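Local coordinates for cation antiporter (Dietzia sp. DQ12-45-1b, PDB 7D3U), which is subunit E of a membrane-embedded Mrp sodium/proton antiporter complex and probably takes part in moving monovalent cations across the cell membrane, at residues G43-T49 with W84-G90. Numbering follows the deposited sequence.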
ATOM      1  N   GLY F  43      38.968  46.409  11.195  1.00 91.35           N
ATOM      2  CA  GLY F  43      38.446  47.612  10.583  1.00 91.35           C
ATOM      3  C   GLY F  43      38.104  47.417   9.123  1.00 91.35           C
ATOM      4  O   GLY F  43      38.826  46.726   8.400  1.00 91.35           O
ATOM      5  N   PHE F  44      37.003  48.012   8.681  1.00 90.73           N
ATOM      6  CA  PHE F  44      36.586  47.928   7.291  1.00 90.73           C
ATOM      7  C   PHE F  44      37.083  49.145   6.527  1.00 90.73           C
ATOM      8  O   PHE F  44      37.212  50.238   7.080  1.00 90.73           O
ATOM      9  CB  PHE F  44      35.065  47.829   7.185  1.00 90.73           C
ATOM     10  CG  PHE F  44      34.486  46.634   7.881  1.00 90.73           C
ATOM     11  CD1 PHE F  44      34.249  46.656   9.242  1.00 90.73           C
ATOM     12  CD2 PHE F  44      34.179  45.488   7.174  1.00 90.73           C
ATOM     13  CE1 PHE F  44      33.718  45.561   9.885  1.00 90.73           C
ATOM     14  CE2 PHE F  44      33.646  44.391   7.814  1.00 90.73           C
ATOM     15  CZ  PHE F  44      33.415  44.428   9.170  1.00 90.73           C
ATOM     16  N   VAL F  45      37.355  48.949   5.240  1.00 91.56           N
ATOM     17  CA  VAL F  45      37.945  49.996   4.413  1.00 91.56           C
ATOM     18  C   VAL F  45      37.428  49.843   2.991  1.00 91.56           C
ATOM     19  O   VAL F  45      37.431  48.742   2.434  1.00 91.56           O
ATOM     20  CB  VAL F  45      39.487  49.936   4.444  1.00 91.56           C
ATOM     21  CG1 VAL F  45      40.086  50.950   3.486  1.00 91.56           C
ATOM     22  CG2 VAL F  45      40.000  50.174   5.850  1.00 91.56           C
ATOM     23  N   ARG F  46      36.976  50.948   2.408  1.00 95.58           N
ATOM     24  CA  ARG F  46      36.670  50.999   0.986  1.00 95.58           C
ATOM     25  C   ARG F  46      37.951  51.345   0.241  1.00 95.58           C
ATOM     26  O   ARG F  46      38.583  52.368   0.527  1.00 95.58           O
ATOM     27  CB  ARG F  46      35.577  52.023   0.695  1.00 95.58           C
ATOM     28  CG  ARG F  46      34.302  51.786   1.470  1.00 95.58           C
ATOM     29  CD  ARG F  46      33.249  52.827   1.151  1.00 95.58           C
ATOM     30  NE  ARG F  46      32.762  52.704  -0.219  1.00 95.58           N
ATOM     31  CZ  ARG F  46      31.529  53.014  -0.599  1.00 95.58           C
ATOM     32  NH1 ARG F  46      31.170  52.873  -1.867  1.00 95.58           N
ATOM     33  NH2 ARG F  46      30.653  53.462   0.288  1.00 95.58           N
ATOM     34  N   PHE F  47      38.336  50.495  -0.706  1.00 94.06           N
ATOM     35  CA  PHE F  47      39.618  50.617  -1.383  1.00 94.06           C
ATOM     36  C   PHE F  47      39.399  50.720  -2.886  1.00 94.06           C
ATOM     37  O   PHE F  47      38.839  49.787  -3.487  1.00 94.06           O
ATOM     38  CB  PHE F  47      40.506  49.415  -1.050  1.00 94.06           C
ATOM     39  CG  PHE F  47      41.850  49.451  -1.709  1.00 94.06           C
ATOM     40  CD1 PHE F  47      42.602  50.611  -1.717  1.00 94.06           C
ATOM     41  CD2 PHE F  47      42.368  48.321  -2.312  1.00 94.06           C
ATOM     42  CE1 PHE F  47      43.843  50.644  -2.319  1.00 94.06           C
ATOM     43  CE2 PHE F  47      43.606  48.348  -2.915  1.00 94.06           C
ATOM     44  CZ  PHE F  47      44.345  49.511  -2.918  1.00 94.06           C
ATOM     45  N   PRO F  48      39.791  51.819  -3.529  1.00 92.50           N
ATOM     46  CA  PRO F  48      39.770  51.859  -4.997  1.00 92.50           C
ATOM     47  C   PRO F  48      40.861  50.959  -5.557  1.00 92.50           C
ATOM     48  O   PRO F  48      42.029  51.070  -5.182  1.00 92.50           O
ATOM     49  CB  PRO F  48      40.028  53.336  -5.319  1.00 92.50           C
ATOM     50  CG  PRO F  48      39.756  54.071  -4.035  1.00 92.50           C
ATOM     51  CD  PRO F  48      40.141  53.124  -2.949  1.00 92.50           C
ATOM     52  N   THR F  49      40.473  50.068  -6.467  1.00 96.91           N
ATOM     53  CA  THR F  49      41.331  48.947  -6.827  1.00 96.91           C
ATOM     54  C   THR F  49      42.248  49.240  -8.004  1.00 96.91           C
ATOM     55  O   THR F  49      43.311  48.618  -8.114  1.00 96.91           O
ATOM     56  CB  THR F  49      40.476  47.717  -7.144  1.00 96.91           C
ATOM     57  OG1 THR F  49      39.719  47.356  -5.984  1.00 96.91           O
ATOM     58  CG2 THR F  49      41.364  46.545  -7.511  1.00 96.91           C
ATOM     59  N   TRP F  84      36.819  49.813 -10.380  1.00 99.38           N
ATOM     60  CA  TRP F  84      36.580  48.830  -9.331  1.00 99.38           C
ATOM     61  C   TRP F  84      36.943  49.264  -7.917  1.00 99.38           C
ATOM     62  O   TRP F  84      38.047  49.750  -7.660  1.00 99.38           O
ATOM     63  CB  TRP F  84      37.085  47.410  -9.576  1.00 99.38           C
ATOM     64  CG  TRP F  84      36.379  46.691 -10.671  1.00 99.38           C
ATOM     65  CD1 TRP F  84      36.663  46.742 -12.001  1.00 99.38           C
ATOM     66  CD2 TRP F  84      35.265  45.804 -10.531  1.00 99.38           C
ATOM     67  NE1 TRP F  84      35.794  45.941 -12.701  1.00 99.38           N
ATOM     68  CE2 TRP F  84      34.925  45.354 -11.819  1.00 99.38           C
ATOM     69  CE3 TRP F  84      34.521  45.348  -9.441  1.00 99.38           C
ATOM     70  CZ2 TRP F  84      33.876  44.471 -12.047  1.00 99.38           C
ATOM     71  CZ3 TRP F  84      33.481  44.473  -9.668  1.00 99.38           C
ATOM     72  CH2 TRP F  84      33.167  44.043 -10.961  1.00 99.38           C
ATOM     73  N   GLU F  85      35.999  49.087  -7.000  1.00 96.97           N
ATOM     74  CA  GLU F  85      36.216  49.297  -5.578  1.00 96.97           C
ATOM     75  C   GLU F  85      35.992  47.988  -4.837  1.00 96.97           C
ATOM     76  O   GLU F  85      35.160  47.169  -5.232  1.00 96.97           O
ATOM     77  CB  GLU F  85      35.273  50.367  -5.022  1.00 96.97           C
ATOM     78  CG  GLU F  85      35.853  51.765  -4.986  1.00 96.97           C
ATOM     79  CD  GLU F  85      35.093  52.678  -4.045  1.00 96.97           C
ATOM     80  OE1 GLU F  85      34.186  52.184  -3.344  1.00 96.97           O
ATOM     81  OE2 GLU F  85      35.402  53.887  -4.004  1.00 96.97           O
ATOM     82  N   ILE F  86      36.745  47.788  -3.760  1.00 90.29           N
ATOM     83  CA  ILE F  86      36.575  46.608  -2.926  1.00 90.29           C
ATOM     84  C   ILE F  86      36.353  47.048  -1.486  1.00 90.29           C
ATOM     85  O   ILE F  86      36.649  48.179  -1.100  1.00 90.29           O
ATOM     86  CB  ILE F  86      37.769  45.639  -3.021  1.00 90.29           C
ATOM     87  CG1 ILE F  86      39.074  46.357  -2.686  1.00 90.29           C
ATOM     88  CG2 ILE F  86      37.841  45.018  -4.402  1.00 90.29           C
ATOM     89  CD1 ILE F  86      40.300  45.518  -2.946  1.00 90.29           C
ATOM     90  N   VAL F  87      35.808  46.131  -0.694  1.00 86.76           N
ATOM     91  CA  VAL F  87      35.574  46.347   0.727  1.00 86.76           C
ATOM     92  C   VAL F  87      36.448  45.356   1.475  1.00 86.76           C
ATOM     93  O   VAL F  87      36.162  44.152   1.487  1.00 86.76           O
ATOM     94  CB  VAL F  87      34.099  46.175   1.101  1.00 86.76           C
ATOM     95  CG1 VAL F  87      33.917  46.319   2.600  1.00 86.76           C
ATOM     96  CG2 VAL F  87      33.250  47.184   0.356  1.00 86.76           C
ATOM     97  N   VAL F  88      37.512  45.852   2.099  1.00 86.34           N
ATOM     98  CA  VAL F  88      38.515  45.015   2.742  1.00 86.34           C
ATOM     99  C   VAL F  88      38.377  45.146   4.248  1.00 86.34           C
ATOM    100  O   VAL F  88      38.292  46.260   4.779  1.00 86.34           O
ATOM    101  CB  VAL F  88      39.932  45.393   2.285  1.00 86.34           C
ATOM    102  CG1 VAL F  88      40.943  44.430   2.863  1.00 86.34           C
ATOM    103  CG2 VAL F  88      40.003  45.393   0.774  1.00 86.34           C
ATOM    104  N   HIS F  89      38.364  44.010   4.936  1.00 87.77           N
ATOM    105  CA  HIS F  89      38.353  43.956   6.389  1.00 87.77           C
ATOM    106  C   HIS F  89      39.738  43.549   6.864  1.00 87.77           C
ATOM    107  O   HIS F  89      40.315  42.590   6.341  1.00 87.77           O
ATOM    108  CB  HIS F  89      37.300  42.963   6.881  1.00 87.77           C
ATOM    109  CG  HIS F  89      37.363  42.691   8.349  1.00 87.77           C
ATOM    110  ND1 HIS F  89      38.180  41.725   8.892  1.00 87.77           N
ATOM    111  CD2 HIS F  89      36.698  43.249   9.387  1.00 87.77           C
ATOM    112  CE1 HIS F  89      38.021  41.705  10.203  1.00 87.77           C
ATOM    113  NE2 HIS F  89      37.126  42.619  10.528  1.00 87.77           N
ATOM    114  N   GLY F  90      40.269  44.266   7.838  1.00 91.27           N
ATOM    115  CA  GLY F  90      41.643  44.062   8.270  1.00 91.27           C
ATOM    116  C   GLY F  90      41.771  43.910   9.768  1.00 91.27           C
ATOM    117  O   GLY F  90      41.207  44.689  10.534  1.00 91.27           O
TER
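Strands 43-48 and 85-90 run antiparallel as neighbours in the small sheet of subunit E, with Gly43 and Gly90, Val45 and Val88, and Phe47 and Ile86 as the hydrogen-bonded pairs. Each of these pairs is closed by two backbone hydrogen bonds, among them Phe47 N to Ile86 O at 2.9 Å. Just past the strand, Thr49 N adds a hydrogen bond of 2.7 Å to Trp84 O.

On the face carrying Phe44, Arg46, Val87 and His89, the imidazole turns its edge to the phenyl face in a T-shaped stack, planes at 63°, with His89 CD2 3.5 Å from Phe44 CZ, toward the rim of the ring. His89 gets there with CG anti to its backbone N (chi1 171°). A leucine in place of Phe44 would probably leave the imidazole edge without its aromatic face and more able to turn. Farther along, Arg46 presents the edge of its guanidinium, through NE and NH1, to Glu85 OE1; the NH1 to OE1 salt bridge is long at 3.4 Å, its hydrogen bonds weak, and the two planes stand 83° apart.

On the other face Ile86 lies alongside Phe47, its CD1 meeting the ring edge 3.5 Å from Phe47 CD2, while Thr49 OG1 sits 3.4 Å from Ile86 CG2.

That face is covered by helices 54-66 and 96-111, Ile86 touching Ile64 and Val45 touching Leu99. Strand 70-76 flanks 85-90 on its other side, and Gly43 and Phe44 pair in parallel with a strand of subunit G, which carries the sheet across the interface.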